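Local coordinates for RNA pseudouridylate synthase domain-containing protein 1 (Homo sapiens, PDB 5VBB) that probably binds RNA and converts selected uridines to pseudouridine, at residues E109-I114 and L145-V150; R94-Y99 and L165-T170; L102-I107 and D159-V164; Q175-C180 and V188-Y193. All coordinates share one frame; numbering follows the deposited sequence. Where two conformers were deposited one is given.

Interaction 1. Residues E109-I114 and L145-V150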
loop_
_atom_site.group_PDB
_atom_site.type_symbol
_atom_site.label_atom_id
_atom_site.label_comp_id
_atom_site.label_asym_id
_atom_site.label_seq_id
_atom_site.Cartn_x
_atom_site.Cartn_y
_atom_site.Cartn_z
ATOM N N GLU A 109 -19.159 -8.737 -3.008
ATOM C CA GLU A 109 -18.376 -9.819 -3.656
ATOM C C GLU A 109 -17.224 -10.201 -2.717
ATOM O O GLU A 109 -16.616 -9.303 -2.151
ATOM C CB GLU A 109 -17.765 -9.339 -4.980
ATOM C CG GLU A 109 -18.759 -8.896 -6.035
ATOM C CD GLU A 109 -19.154 -7.433 -6.101
ATOM O OE1 GLU A 109 -18.541 -6.609 -5.385
ATOM O OE2 GLU A 109 -20.107 -7.115 -6.850
ATOM N N SER A 110 -16.883 -11.487 -2.582
ATOM C CA SER A 110 -15.776 -11.887 -1.705
ATOM C C SER A 110 -14.416 -11.531 -2.309
ATOM O O SER A 110 -13.473 -11.254 -1.577
ATOM C CB SER A 110 -15.838 -13.376 -1.378
ATOM O OG SER A 110 -15.302 -14.189 -2.406
ATOM N N ARG A 111 -14.315 -11.558 -3.646
ATOM C CA ARG A 111 -13.069 -11.251 -4.354
ATOM C C ARG A 111 -13.397 -10.519 -5.630
ATOM O O ARG A 111 -14.384 -10.855 -6.304
ATOM C CB ARG A 111 -12.292 -12.540 -4.676
ATOM C CG ARG A 111 -10.934 -12.321 -5.354
ATOM C CD ARG A 111 -10.234 -13.639 -5.524
ATOM N NE ARG A 111 -8.806 -13.502 -5.793
ATOM C CZ ARG A 111 -7.984 -14.532 -5.972
ATOM N NH1 ARG A 111 -8.440 -15.773 -5.893
ATOM N NH2 ARG A 111 -6.694 -14.329 -6.207
ATOM N N VAL A 112 -12.614 -9.492 -5.939
ATOM C CA VAL A 112 -12.818 -8.671 -7.136
ATOM C C VAL A 112 -11.502 -8.539 -7.872
ATOM O O VAL A 112 -10.493 -8.168 -7.266
ATOM C CB VAL A 112 -13.366 -7.265 -6.763
ATOM C CG1 VAL A 112 -13.529 -6.372 -7.988
ATOM C CG2 VAL A 112 -14.671 -7.368 -5.995
ATOM N N THR A 113 -11.532 -8.763 -9.181
ATOM C CA THR A 113 -10.389 -8.528 -10.068
ATOM C C THR A 113 -10.660 -7.155 -10.645
ATOM O O THR A 113 -11.732 -6.946 -11.197
ATOM C CB THR A 113 -10.342 -9.580 -11.179
ATOM O OG1 THR A 113 -10.161 -10.846 -10.580
ATOM C CG2 THR A 113 -9.215 -9.352 -12.129
ATOM N N ILE A 114 -9.748 -6.208 -10.488
ATOM C CA ILE A 114 -9.938 -4.841 -11.004
ATOM C C ILE A 114 -8.916 -4.691 -12.087
ATOM O O ILE A 114 -7.707 -4.680 -11.811
ATOM C CB ILE A 114 -9.760 -3.744 -9.951
ATOM C CG1 ILE A 114 -10.486 -4.114 -8.630
ATOM C CG2 ILE A 114 -10.278 -2.432 -10.549
ATOM C CD1 ILE A 114 -10.125 -3.306 -7.480
ATOM N N LEU A 145 -3.793 -4.202 -13.041
ATOM C CA LEU A 145 -4.495 -5.335 -12.450
ATOM C C LEU A 145 -4.310 -5.337 -10.945
ATOM O O LEU A 145 -3.176 -5.462 -10.458
ATOM C CB LEU A 145 -4.004 -6.648 -13.020
ATOM C CG LEU A 145 -4.747 -7.926 -12.520
ATOM C CD1 LEU A 145 -6.206 -7.848 -12.746
ATOM C CD2 LEU A 145 -4.286 -9.079 -13.242
ATOM N N THR A 146 -5.425 -5.250 -10.221
ATOM C CA THR A 146 -5.479 -5.303 -8.766
ATOM C C THR A 146 -6.449 -6.381 -8.350
ATOM O O THR A 146 -7.624 -6.364 -8.742
ATOM C CB THR A 146 -5.933 -3.980 -8.104
ATOM O OG1 THR A 146 -5.061 -2.932 -8.451
ATOM C CG2 THR A 146 -5.941 -4.075 -6.581
ATOM N N ASP A 147 -5.957 -7.316 -7.576
ATOM C CA ASP A 147 -6.764 -8.364 -6.983
ATOM C C ASP A 147 -7.198 -7.912 -5.586
ATOM O O ASP A 147 -6.361 -7.613 -4.744
ATOM C CB ASP A 147 -5.947 -9.636 -6.927
ATOM C CG ASP A 147 -6.631 -10.841 -6.351
ATOM O OD1 ASP A 147 -7.855 -10.965 -6.518
ATOM O OD2 ASP A 147 -5.922 -11.718 -5.819
ATOM N N LEU A 148 -8.488 -7.860 -5.347
ATOM C CA LEU A 148 -9.052 -7.375 -4.073
ATOM C C LEU A 148 -9.781 -8.536 -3.403
ATOM O O LEU A 148 -10.710 -9.084 -3.995
ATOM C CB LEU A 148 -10.043 -6.233 -4.368
ATOM C CG LEU A 148 -10.749 -5.524 -3.203
ATOM C CD1 LEU A 148 -11.173 -4.139 -3.600
ATOM C CD2 LEU A 148 -12.031 -6.274 -2.717
ATOM N N VAL A 149 -9.453 -8.819 -2.150
ATOM C CA VAL A 149 -10.104 -9.845 -1.329
ATOM C C VAL A 149 -10.732 -9.130 -0.097
ATOM O O VAL A 149 -10.026 -8.469 0.688
ATOM C CB VAL A 149 -9.081 -10.942 -0.905
ATOM C CG1 VAL A 149 -9.732 -11.996 -0.016
ATOM C CG2 VAL A 149 -8.460 -11.615 -2.130
ATOM N N VAL A 150 -12.023 -9.327 0.109
ATOM C CA VAL A 150 -12.717 -8.706 1.230
ATOM C C VAL A 150 -12.450 -9.526 2.495
ATOM O O VAL A 150 -12.731 -10.713 2.507
ATOM C CB VAL A 150 -14.223 -8.537 0.960
ATOM C CG1 VAL A 150 -14.907 -7.866 2.128
ATOM C CG2 VAL A 150 -14.477 -7.730 -0.307
#

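Interaction 2. Residues R94-Y99 and L165-T170. With GOL (glycerol), chain G.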
loop_
_atom_site.group_PDB
_atom_site.type_symbol
_atom_site.label_atom_id
_atom_site.label_comp_id
_atom_site.label_asym_id
_atom_site.label_seq_id
_atom_site.Cartn_x
_atom_site.Cartn_y
_atom_site.Cartn_z
ATOM N N ARG A 94 9.598 -9.264 -10.794
ATOM C CA ARG A 94 9.646 -10.504 -10.002
ATOM C C ARG A 94 9.300 -10.259 -8.521
ATOM O O ARG A 94 9.377 -11.192 -7.727
ATOM C CB ARG A 94 11.027 -11.143 -10.139
ATOM C CG ARG A 94 11.349 -11.495 -11.597
ATOM C CD ARG A 94 12.552 -12.392 -11.751
ATOM N NE ARG A 94 13.817 -11.676 -11.529
ATOM C CZ ARG A 94 14.543 -11.681 -10.409
ATOM N NH1 ARG A 94 15.683 -10.999 -10.346
ATOM N NH2 ARG A 94 14.139 -12.366 -9.342
ATOM N N VAL A 95 8.868 -9.038 -8.159
ATOM C CA VAL A 95 8.518 -8.695 -6.755
ATOM C C VAL A 95 7.055 -8.973 -6.474
ATOM O O VAL A 95 6.215 -8.768 -7.347
ATOM C CB VAL A 95 8.882 -7.221 -6.480
ATOM C CG1 VAL A 95 8.322 -6.702 -5.142
ATOM C CG2 VAL A 95 10.394 -7.041 -6.566
ATOM N N THR A 96 6.744 -9.449 -5.244
ATOM C CA THR A 96 5.370 -9.683 -4.802
ATOM C C THR A 96 5.045 -8.643 -3.720
ATOM O O THR A 96 5.836 -8.436 -2.799
ATOM C CB THR A 96 5.185 -11.100 -4.285
ATOM O OG1 THR A 96 5.545 -11.994 -5.320
ATOM C CG2 THR A 96 3.749 -11.391 -3.856
ATOM N N LYS A 97 3.874 -8.002 -3.831
ATOM C CA LYS A 97 3.423 -7.031 -2.850
ATOM C C LYS A 97 1.967 -7.219 -2.545
ATOM O O LYS A 97 1.211 -7.546 -3.442
ATOM C CB LYS A 97 3.560 -5.602 -3.406
ATOM C CG LYS A 97 4.927 -5.157 -3.837
ATOM C CD LYS A 97 4.964 -3.636 -3.988
ATOM C CE LYS A 97 6.233 -3.140 -4.624
ATOM N NZ LYS A 97 6.163 -1.703 -5.005
ATOM N N ALA A 98 1.557 -6.961 -1.295
ATOM C CA ALA A 98 0.162 -6.922 -0.896
ATOM C C ALA A 98 -0.033 -5.825 0.129
ATOM O O ALA A 98 0.895 -5.446 0.877
ATOM C CB ALA A 98 -0.329 -8.269 -0.366
ATOM N N TYR A 99 -1.232 -5.268 0.131
ATOM C CA TYR A 99 -1.579 -4.156 0.991
ATOM C C TYR A 99 -2.835 -4.464 1.715
ATOM O O TYR A 99 -3.642 -5.254 1.235
ATOM C CB TYR A 99 -1.859 -2.894 0.149
ATOM C CG TYR A 99 -0.705 -2.390 -0.668
ATOM C CD1 TYR A 99 -0.208 -3.128 -1.739
ATOM C CD2 TYR A 99 -0.100 -1.165 -0.379
ATOM C CE1 TYR A 99 0.899 -2.699 -2.458
ATOM C CE2 TYR A 99 0.980 -0.701 -1.132
ATOM C CZ TYR A 99 1.477 -1.481 -2.165
ATOM O OH TYR A 99 2.475 -1.046 -2.975
ATOM N N LEU A 165 -7.730 -6.941 1.523
ATOM C CA LEU A 165 -6.360 -7.269 1.151
ATOM C C LEU A 165 -6.283 -6.940 -0.351
ATOM O O LEU A 165 -7.153 -7.377 -1.122
ATOM C CB LEU A 165 -6.068 -8.751 1.396
ATOM C CG LEU A 165 -4.661 -9.290 1.034
ATOM C CD1 LEU A 165 -3.604 -8.657 1.875
ATOM C CD2 LEU A 165 -4.591 -10.754 1.259
ATOM N N LEU A 166 -5.258 -6.194 -0.771
ATOM C CA LEU A 166 -5.063 -5.810 -2.167
ATOM C C LEU A 166 -3.765 -6.326 -2.666
ATOM O O LEU A 166 -2.737 -6.067 -2.047
ATOM C CB LEU A 166 -5.081 -4.298 -2.317
ATOM C CG LEU A 166 -6.388 -3.621 -1.877
ATOM C CD1 LEU A 166 -6.178 -2.190 -1.581
ATOM C CD2 LEU A 166 -7.479 -3.822 -2.883
ATOM N N LYS A 167 -3.774 -7.051 -3.784
ATOM C CA LYS A 167 -2.538 -7.554 -4.377
ATOM C C LYS A 167 -2.438 -6.987 -5.786
ATOM O O LYS A 167 -3.148 -7.434 -6.691
ATOM C CB LYS A 167 -2.534 -9.070 -4.389
ATOM C CG LYS A 167 -1.185 -9.666 -4.797
ATOM C CD LYS A 167 -1.303 -11.139 -5.008
ATOM C CE LYS A 167 -0.058 -11.708 -5.607
ATOM N NZ LYS A 167 -0.201 -13.160 -5.848
ATOM N N PRO A 168 -1.619 -5.953 -5.991
ATOM C CA PRO A 168 -1.455 -5.453 -7.356
ATOM C C PRO A 168 -0.506 -6.352 -8.143
ATOM O O PRO A 168 0.492 -6.793 -7.590
ATOM C CB PRO A 168 -0.831 -4.084 -7.165
ATOM C CG PRO A 168 -0.060 -4.157 -5.866
ATOM C CD PRO A 168 -0.708 -5.275 -5.047
ATOM N N LEU A 169 -0.808 -6.607 -9.407
ATOM C CA LEU A 169 0.095 -7.338 -10.290
ATOM C C LEU A 169 0.763 -6.383 -11.250
ATOM O O LEU A 169 1.499 -6.837 -12.098
ATOM C CB LEU A 169 -0.637 -8.451 -11.035
ATOM C CG LEU A 169 -1.179 -9.556 -10.109
ATOM C CD1 LEU A 169 -1.934 -10.603 -10.887
ATOM C CD2 LEU A 169 -0.044 -10.232 -9.337
ATOM N N THR A 170 0.482 -5.076 -11.144
ATOM C CA THR A 170 1.106 -4.042 -11.963
ATOM C C THR A 170 1.529 -2.931 -11.006
ATOM O O THR A 170 1.147 -2.963 -9.840
ATOM C CB THR A 170 0.190 -3.559 -13.039
ATOM O OG1 THR A 170 -1.000 -3.118 -12.432
ATOM C CG2 THR A 170 -0.119 -4.631 -14.072
HETATM C C1 GOL G . 0.968 0.666 -7.692
HETATM O O1 GOL G . 2.113 1.455 -7.594
HETATM C C2 GOL G . 1.214 -0.747 -7.230
HETATM O O2 GOL G . 0.054 -1.504 -7.500
HETATM C C3 GOL G . 1.572 -0.877 -5.769
HETATM O O3 GOL G . 2.439 -1.987 -5.606
HETATM O O HOH W 1 2.328 -8.262 -6.255
#

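Interaction 3. Residues L102-I107 and D159-V164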
loop_
_atom_site.group_PDB
_atom_site.type_symbol
_atom_site.label_atom_id
_atom_site.label_comp_id
_atom_site.label_asym_id
_atom_site.label_seq_id
_atom_site.Cartn_x
_atom_site.Cartn_y
_atom_site.Cartn_z
ATOM N N LEU A 102 -8.808 0.029 4.446
ATOM C CA LEU A 102 -10.165 0.191 4.886
ATOM C C LEU A 102 -10.786 1.034 3.789
ATOM O O LEU A 102 -10.317 2.123 3.541
ATOM C CB LEU A 102 -10.300 0.878 6.217
ATOM C CG LEU A 102 -9.751 0.128 7.425
ATOM C CD1 LEU A 102 -9.819 0.983 8.664
ATOM C CD2 LEU A 102 -10.463 -1.155 7.632
ATOM N N LEU A 103 -11.796 0.494 3.101
ATOM C CA LEU A 103 -12.448 1.135 1.978
ATOM C C LEU A 103 -13.875 1.527 2.327
ATOM O O LEU A 103 -14.525 0.791 3.062
ATOM C CB LEU A 103 -12.518 0.133 0.817
ATOM C CG LEU A 103 -11.215 -0.423 0.265
ATOM C CD1 LEU A 103 -11.504 -1.199 -1.001
ATOM C CD2 LEU A 103 -10.222 0.698 -0.019
ATOM N N ARG A 104 -14.410 2.564 1.671
ATOM C CA ARG A 104 -15.796 3.022 1.888
ATOM C C ARG A 104 -16.808 2.022 1.348
ATOM O O ARG A 104 -16.643 1.551 0.233
ATOM C CB ARG A 104 -16.048 4.381 1.203
ATOM C CG ARG A 104 -15.258 5.563 1.775
ATOM C CD ARG A 104 -15.842 5.985 3.079
ATOM N NE ARG A 104 -15.112 7.063 3.741
ATOM C CZ ARG A 104 -15.211 7.333 5.034
ATOM N NH1 ARG A 104 -16.009 6.610 5.810
ATOM N NH2 ARG A 104 -14.484 8.303 5.572
ATOM N N GLY A 105 -17.858 1.743 2.126
ATOM C CA GLY A 105 -18.931 0.828 1.759
ATOM C C GLY A 105 -18.625 -0.629 2.031
ATOM O O GLY A 105 -17.463 -1.017 2.184
ATOM N N HIS A 106 -19.683 -1.450 2.085
ATOM C CA HIS A 106 -19.620 -2.900 2.263
ATOM C C HIS A 106 -19.554 -3.556 0.874
ATOM O O HIS A 106 -20.538 -3.502 0.147
ATOM C CB HIS A 106 -20.873 -3.401 3.008
ATOM C CG HIS A 106 -20.866 -3.056 4.469
ATOM N ND1 HIS A 106 -21.996 -3.202 5.244
ATOM C CD2 HIS A 106 -19.829 -2.705 5.269
ATOM C CE1 HIS A 106 -21.640 -2.849 6.469
ATOM N NE2 HIS A 106 -20.336 -2.554 6.535
ATOM N N ILE A 107 -18.409 -4.163 0.502
ATOM C CA ILE A 107 -18.246 -4.820 -0.803
ATOM C C ILE A 107 -18.873 -6.194 -0.667
ATOM O O ILE A 107 -18.420 -6.963 0.177
ATOM C CB ILE A 107 -16.750 -4.867 -1.168
ATOM C CG1 ILE A 107 -16.222 -3.424 -1.311
ATOM C CG2 ILE A 107 -16.508 -5.668 -2.451
ATOM C CD1 ILE A 107 -14.730 -3.238 -1.617
ATOM N N ASP A 159 -19.444 4.733 9.901
ATOM C CA ASP A 159 -19.802 4.613 8.489
ATOM C C ASP A 159 -19.426 3.215 7.942
ATOM O O ASP A 159 -18.393 2.678 8.316
ATOM C CB ASP A 159 -19.127 5.737 7.678
ATOM C CG ASP A 159 -19.503 7.151 8.151
ATOM O OD1 ASP A 159 -20.652 7.343 8.608
ATOM O OD2 ASP A 159 -18.664 8.072 8.016
ATOM N N PRO A 160 -20.246 2.634 7.044
ATOM C CA PRO A 160 -19.934 1.297 6.502
ATOM C C PRO A 160 -18.628 1.266 5.713
ATOM O O PRO A 160 -18.397 2.102 4.838
ATOM C CB PRO A 160 -21.133 0.982 5.599
ATOM C CG PRO A 160 -21.807 2.280 5.375
ATOM C CD PRO A 160 -21.542 3.124 6.537
ATOM N N VAL A 161 -17.741 0.362 6.092
ATOM C CA VAL A 161 -16.486 0.206 5.378
ATOM C C VAL A 161 -16.154 -1.285 5.257
ATOM O O VAL A 161 -16.619 -2.123 6.056
ATOM C CB VAL A 161 -15.264 0.957 6.007
ATOM C CG1 VAL A 161 -15.502 2.455 6.164
ATOM C CG2 VAL A 161 -14.799 0.313 7.283
ATOM N N SER A 162 -15.252 -1.568 4.341
ATOM C CA SER A 162 -14.715 -2.921 4.160
ATOM C C SER A 162 -13.228 -2.959 4.421
ATOM O O SER A 162 -12.482 -2.186 3.837
ATOM C CB SER A 162 -14.955 -3.421 2.739
ATOM O OG SER A 162 -16.341 -3.482 2.455
ATOM N N LYS A 163 -12.781 -3.911 5.230
ATOM C CA LYS A 163 -11.365 -4.152 5.382
ATOM C C LYS A 163 -10.966 -5.140 4.276
ATOM O O LYS A 163 -11.610 -6.186 4.131
ATOM C CB LYS A 163 -11.039 -4.738 6.748
ATOM C CG LYS A 163 -9.538 -4.882 6.934
ATOM C CD LYS A 163 -9.238 -5.243 8.360
ATOM C CE LYS A 163 -7.786 -5.557 8.525
ATOM N NZ LYS A 163 -7.472 -5.999 9.911
ATOM N N VAL A 164 -9.940 -4.794 3.469
ATOM C CA VAL A 164 -9.556 -5.612 2.331
ATOM C C VAL A 164 -8.083 -5.881 2.271
ATOM O O VAL A 164 -7.280 -5.105 2.793
ATOM C CB VAL A 164 -10.004 -4.972 0.987
ATOM C CG1 VAL A 164 -11.497 -4.663 0.980
ATOM C CG2 VAL A 164 -9.200 -3.703 0.681
HETATM O O HOH W 2 -16.179 7.250 8.447
HETATM O O HOH W 3 -18.124 4.714 4.701
#

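Interaction 4. Residues Q175-C180 and V188-Y193. With SO4 (sulfate ion), chain B.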
loop_
_atom_site.group_PDB
_atom_site.type_symbol
_atom_site.label_atom_id
_atom_site.label_comp_id
_atom_site.label_asym_id
_atom_site.label_seq_id
_atom_site.Cartn_x
_atom_site.Cartn_y
_atom_site.Cartn_z
ATOM N N GLN A 175 -2.137 3.235 -8.068
ATOM C CA GLN A 175 -2.992 2.149 -8.578
ATOM C C GLN A 175 -4.101 1.715 -7.666
ATOM O O GLN A 175 -5.251 1.636 -8.083
ATOM C CB GLN A 175 -2.162 0.913 -8.855
ATOM C CG GLN A 175 -2.998 -0.234 -9.385
ATOM C CD GLN A 175 -2.223 -1.273 -10.132
ATOM O OE1 GLN A 175 -1.301 -0.979 -10.909
ATOM N NE2 GLN A 175 -2.571 -2.523 -9.924
ATOM N N LEU A 176 -3.754 1.386 -6.434
ATOM C CA LEU A 176 -4.728 0.826 -5.495
ATOM C C LEU A 176 -5.782 1.860 -5.161
ATOM O O LEU A 176 -6.968 1.548 -5.106
ATOM C CB LEU A 176 -3.996 0.379 -4.211
ATOM C CG LEU A 176 -2.879 -0.618 -4.452
ATOM C CD1 LEU A 176 -2.127 -0.888 -3.202
ATOM C CD2 LEU A 176 -3.408 -1.896 -5.059
ATOM N N ARG A 177 -5.355 3.110 -4.999
ATOM C CA ARG A 177 -6.290 4.168 -4.663
ATOM C C ARG A 177 -7.205 4.483 -5.819
ATOM O O ARG A 177 -8.391 4.743 -5.615
ATOM C CB ARG A 177 -5.531 5.427 -4.260
ATOM C CG ARG A 177 -4.738 5.251 -2.974
ATOM C CD ARG A 177 -3.582 6.216 -2.930
ATOM N NE ARG A 177 -4.081 7.562 -2.643
ATOM C CZ ARG A 177 -3.326 8.639 -2.463
ATOM N NH1 ARG A 177 -2.005 8.561 -2.567
ATOM N NH2 ARG A 177 -3.885 9.805 -2.192
ATOM N N VAL A 178 -6.665 4.459 -7.042
ATOM C CA VAL A 178 -7.490 4.756 -8.215
ATOM C C VAL A 178 -8.489 3.626 -8.471
ATOM O O VAL A 178 -9.666 3.891 -8.774
ATOM C CB VAL A 178 -6.597 5.031 -9.432
ATOM C CG1 VAL A 178 -7.420 5.115 -10.734
ATOM C CG2 VAL A 178 -5.788 6.294 -9.208
ATOM N N HIS A 179 -8.010 2.379 -8.412
ATOM C CA HIS A 179 -8.849 1.213 -8.658
ATOM C C HIS A 179 -10.000 1.095 -7.640
ATOM O O HIS A 179 -11.122 0.783 -8.038
ATOM C CB HIS A 179 -8.020 -0.064 -8.669
ATOM C CG HIS A 179 -7.500 -0.487 -10.023
ATOM N ND1 HIS A 179 -6.608 -1.521 -10.139
ATOM C CD2 HIS A 179 -7.770 -0.008 -11.265
ATOM C CE1 HIS A 179 -6.350 -1.638 -11.439
ATOM N NE2 HIS A 179 -7.086 -0.783 -12.151
ATOM N N CYS A 180 -9.720 1.281 -6.347
ATOM C CA CYS A 180 -10.773 1.157 -5.311
ATOM C C CYS A 180 -11.824 2.278 -5.447
ATOM O O CYS A 180 -13.028 2.013 -5.412
ATOM C CB CYS A 180 -10.121 1.138 -3.930
ATOM S SG CYS A 180 -9.167 -0.375 -3.630
ATOM N N VAL A 188 -10.505 4.965 2.775
ATOM C CA VAL A 188 -10.898 5.869 3.845
ATOM C C VAL A 188 -9.751 6.822 4.127
ATOM O O VAL A 188 -8.616 6.392 4.278
ATOM C CB VAL A 188 -11.313 5.084 5.115
ATOM C CG1 VAL A 188 -11.511 6.018 6.302
ATOM C CG2 VAL A 188 -12.589 4.260 4.860
ATOM N N GLY A 189 -10.066 8.110 4.197
ATOM C CA GLY A 189 -9.096 9.168 4.441
ATOM C C GLY A 189 -8.247 9.525 3.228
ATOM O O GLY A 189 -7.237 10.238 3.360
ATOM N N ASP A 190 -8.667 9.111 2.042
ATOM C CA ASP A 190 -7.951 9.439 0.812
ATOM C C ASP A 190 -8.342 10.839 0.356
ATOM O O ASP A 190 -9.411 11.046 -0.226
ATOM C CB ASP A 190 -8.204 8.414 -0.284
ATOM C CG ASP A 190 -7.268 8.531 -1.470
ATOM O OD1 ASP A 190 -6.802 9.641 -1.749
ATOM O OD2 ASP A 190 -7.093 7.531 -2.193
ATOM N N LEU A 191 -7.438 11.785 0.585
ATOM C CA LEU A 191 -7.684 13.195 0.280
ATOM C C LEU A 191 -7.660 13.514 -1.198
ATOM O O LEU A 191 -8.160 14.556 -1.576
ATOM C CB LEU A 191 -6.660 14.075 1.006
ATOM C CG LEU A 191 -6.668 13.973 2.532
ATOM C CD1 LEU A 191 -5.536 14.776 3.129
ATOM C CD2 LEU A 191 -8.002 14.407 3.092
ATOM N N THR A 192 -7.103 12.647 -2.029
ATOM C CA THR A 192 -7.019 12.869 -3.478
ATOM C C THR A 192 -8.118 12.132 -4.235
ATOM O O THR A 192 -8.823 12.743 -5.041
ATOM C CB THR A 192 -5.627 12.411 -3.918
ATOM O OG1 THR A 192 -4.698 13.163 -3.165
ATOM C CG2 THR A 192 -5.344 12.603 -5.401
ATOM N N TYR A 193 -8.246 10.819 -4.009
ATOM C CA TYR A 193 -9.194 9.993 -4.787
ATOM C C TYR A 193 -10.524 9.666 -4.068
ATOM O O TYR A 193 -11.379 9.005 -4.656
ATOM C CB TYR A 193 -8.527 8.700 -5.221
ATOM C CG TYR A 193 -7.366 8.978 -6.134
ATOM C CD1 TYR A 193 -7.572 9.352 -7.457
ATOM C CD2 TYR A 193 -6.066 8.949 -5.662
ATOM C CE1 TYR A 193 -6.510 9.682 -8.290
ATOM C CE2 TYR A 193 -4.991 9.274 -6.485
ATOM C CZ TYR A 193 -5.214 9.603 -7.814
ATOM O OH TYR A 193 -4.176 10.002 -8.628
HETATM S S SO4 B . -0.010 11.307 -1.341
HETATM O O1 SO4 B . -0.982 11.069 -2.420
HETATM O O2 SO4 B . 1.154 11.978 -1.932
HETATM O O3 SO4 B . -0.584 12.112 -0.284
HETATM O O4 SO4 B . 0.376 10.037 -0.734
HETATM O O HOH W 4 -9.064 5.694 -3.033
HETATM O O HOH W 5 -3.414 12.676 -0.740
#

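Interaction 1. Residues E109-I114 and L145-V150
Arg111 and Asp147 join two antiparallel strands through a two-pronged salt bridge, and the arginine can be followed from root to tip. Its CB passes near Leu148 O, and CG comes near both that carbonyl oxygen and Asp147 OD1, with Val149 CG2 at 4.1 Å from CG. The chain is fully extended, CG anti to the backbone N (chi1 -177°), which brings CD to within 3.7 Å of Asp147 OD1 and sets the guanidinium side-on to the carboxylate. NE gives its hydrogen to Asp147 OD1 at 2.8 Å, on the syn lone pair; NH2 reaches Asp147 OD2, also at 2.8 Å and on the syn side, but tilted out of the carboxylate plane. Both oxygens lie near the guanidinium plane, although the two planar groups are turned 34° apart. Farther along the same face, Thr113 CG2 presses on Leu145 CD1 at 3.4 Å, a tight methyl contact. Beneath, the backbones form a regular ladder in which Val112 pairs with Leu148 and Ile114 with Thr146 as hydrogen-bonded pairs. On the face carrying these four residues Ile114 CD1 meets Leu148 CD1 at 4.1 Å, while Thr146 OG1 is hydrogen-bonded to His179 and Gln175 of helix 175-182. The long-range antiparallel pairing of 111-114 with 146-150 is thus two-sided, with apolar packing and a buried hydroxyl toward the helix, and on the outer side an ion pair whose two bonds fix the rotation of both charged groups.

Interaction 2. Residues R94-Y99 and L165-T170
Tyr99 and Leu166 form the close-fitting end of this contact, an antiparallel hydrogen-bonded pair in which Leu166 N reaches Tyr99 O at 2.7 Å and Tyr99 N reaches Leu166 O at 2.8 Å. Beside it, Ala98 CB rests on Leu165 CD1 at 4.0 Å. With CG beside its backbone N (chi1 -62°), the tyrosine ring has Leu166 O at its edge, and Tyr99 CE1 meets Pro168 CG at 3.8 Å, the two side chains crossing at about a right angle. The ring also packs on Leu176 of helix 175-182. An alanine in place of Tyr99 is likely to leave Pro168 and Leu176 without an aromatic partner and open a gap between strand and helix. From Lys97 toward Thr96 the strands part, and a water accepts from Lys97 N and donates to Pro168 O; a glycerol makes a weak hydrogen bond to Tyr99 OH. The pair belongs to the antiparallel core sheet of the pseudouridine synthase fold, where the side chain of Tyr99 lies about 7 Å from that of Asp67, the probable catalytic aspartate.

Interaction 3. Residues L102-I107 and D159-V164
The imidazole of His106 carries Pro160 CB over one face, a CH-pi contact 3.9 Å from the ring centroid, and has Val161 O at its edge, 3.4 Å from His106 CD2. Its NE2 is hydrogen-bonded to Gly154 O; the ring of His153 stacks with it and that of His241 meets it steeply. The Arg104 guanidinium holds two waters in its plane: one joins NH1 to Asp159 OD2, the other NH1 to Pro160 O. The direct salt bridge from Arg104 NH1 to Asp159 OD2 is long, 3.7 Å, and NE is paired with Glu200. Between these groups run strands 96-104 and 159-168 of the core antiparallel sheet. Past the hydrogen-bonded Leu103-Ser162 pair, Arg104 still pairs with Val161, and Gly105 N donates to Pro160 O from above the carbonyl plane. Gly105, with positive phi, turns the chain over Ser162, whose OG donates to Gly105 O at 2.7 Å, on a lone pair, and accepts from Ile107 N at 2.9 Å. Leu103 CD1 packs on Val164 CG2 at 3.8 Å, while on the other face Leu102 CD2 covers Lys163 CB.

Interaction 4. Residues Q175-C180 and V188-Y193
Arg177 leaves its helix with CG beside the backbone N and bends at chi3 (75°), which turns its guanidinium side-on to Asp190; the aspartate, with CG anti to its own N (chi1 -167°), reaches back to meet it. Arg177 NE bonds to Asp190 OD2 and NH2 to Asp190 OD1, each at 3.0 Å and nearly straight. The oxygens lie in the guanidinium plane, but the nitrogens come from above the carboxylate, the two planes being 50° apart. Asp190 OD1 also accepts from Thr192 N, an Asx turn, and from Tyr193 N at 2.9 Å, an Asx motif, while a water links OD2 to Arg177 O. A leucine in place of Asp190 would probably cost the arginine this partner, loosen the hold on its NE and NH2 and deprive the two loop amides of their acceptor. Tyr193 CE2 lies over one guanidinium face, offset toward the rim. Val178 CG2 sits over one face of the Tyr193 ring, 3.8 Å from the centroid, with Thr192 CG2 on the opposite face; the OH is hydrogen-bonded to His174. Arg177 NH1 gives a 2.7 Å hydrogen bond to O1 of a sulfate (SO4 O1), probably from the crystallisation liquor, which NH2 meets only weakly; NH1 also forms a salt bridge with Asp67. An arginine held by a second-shell aspartate beside the probable catalytic aspartate is consistent with the active site of a pseudouridine synthase.

In the fold
Interactions 1, 2 and 3 all belong to one antiparallel sheet. Interactions 2 and 3 lie on the same two strands, 96-104 and 159-168, about 20 Å apart between centres; interaction 1 pairs strands 111-114 and 146-156, the latter next to 159-168. Interaction 2 is buried, dominated by backbone and apolar contacts, whereas interactions 1 and 3 are partly buried and place charged groups at their outer parts. Interaction 4 is buried as well, yet its chemistry is largely ionic, as suits a loop and helix beside the probable active site. Helix 175-182 connects them: Leu176 packs on the interaction 2 tyrosine, Cys180 on Leu103 of interaction 3, and polar contacts reach interaction 1.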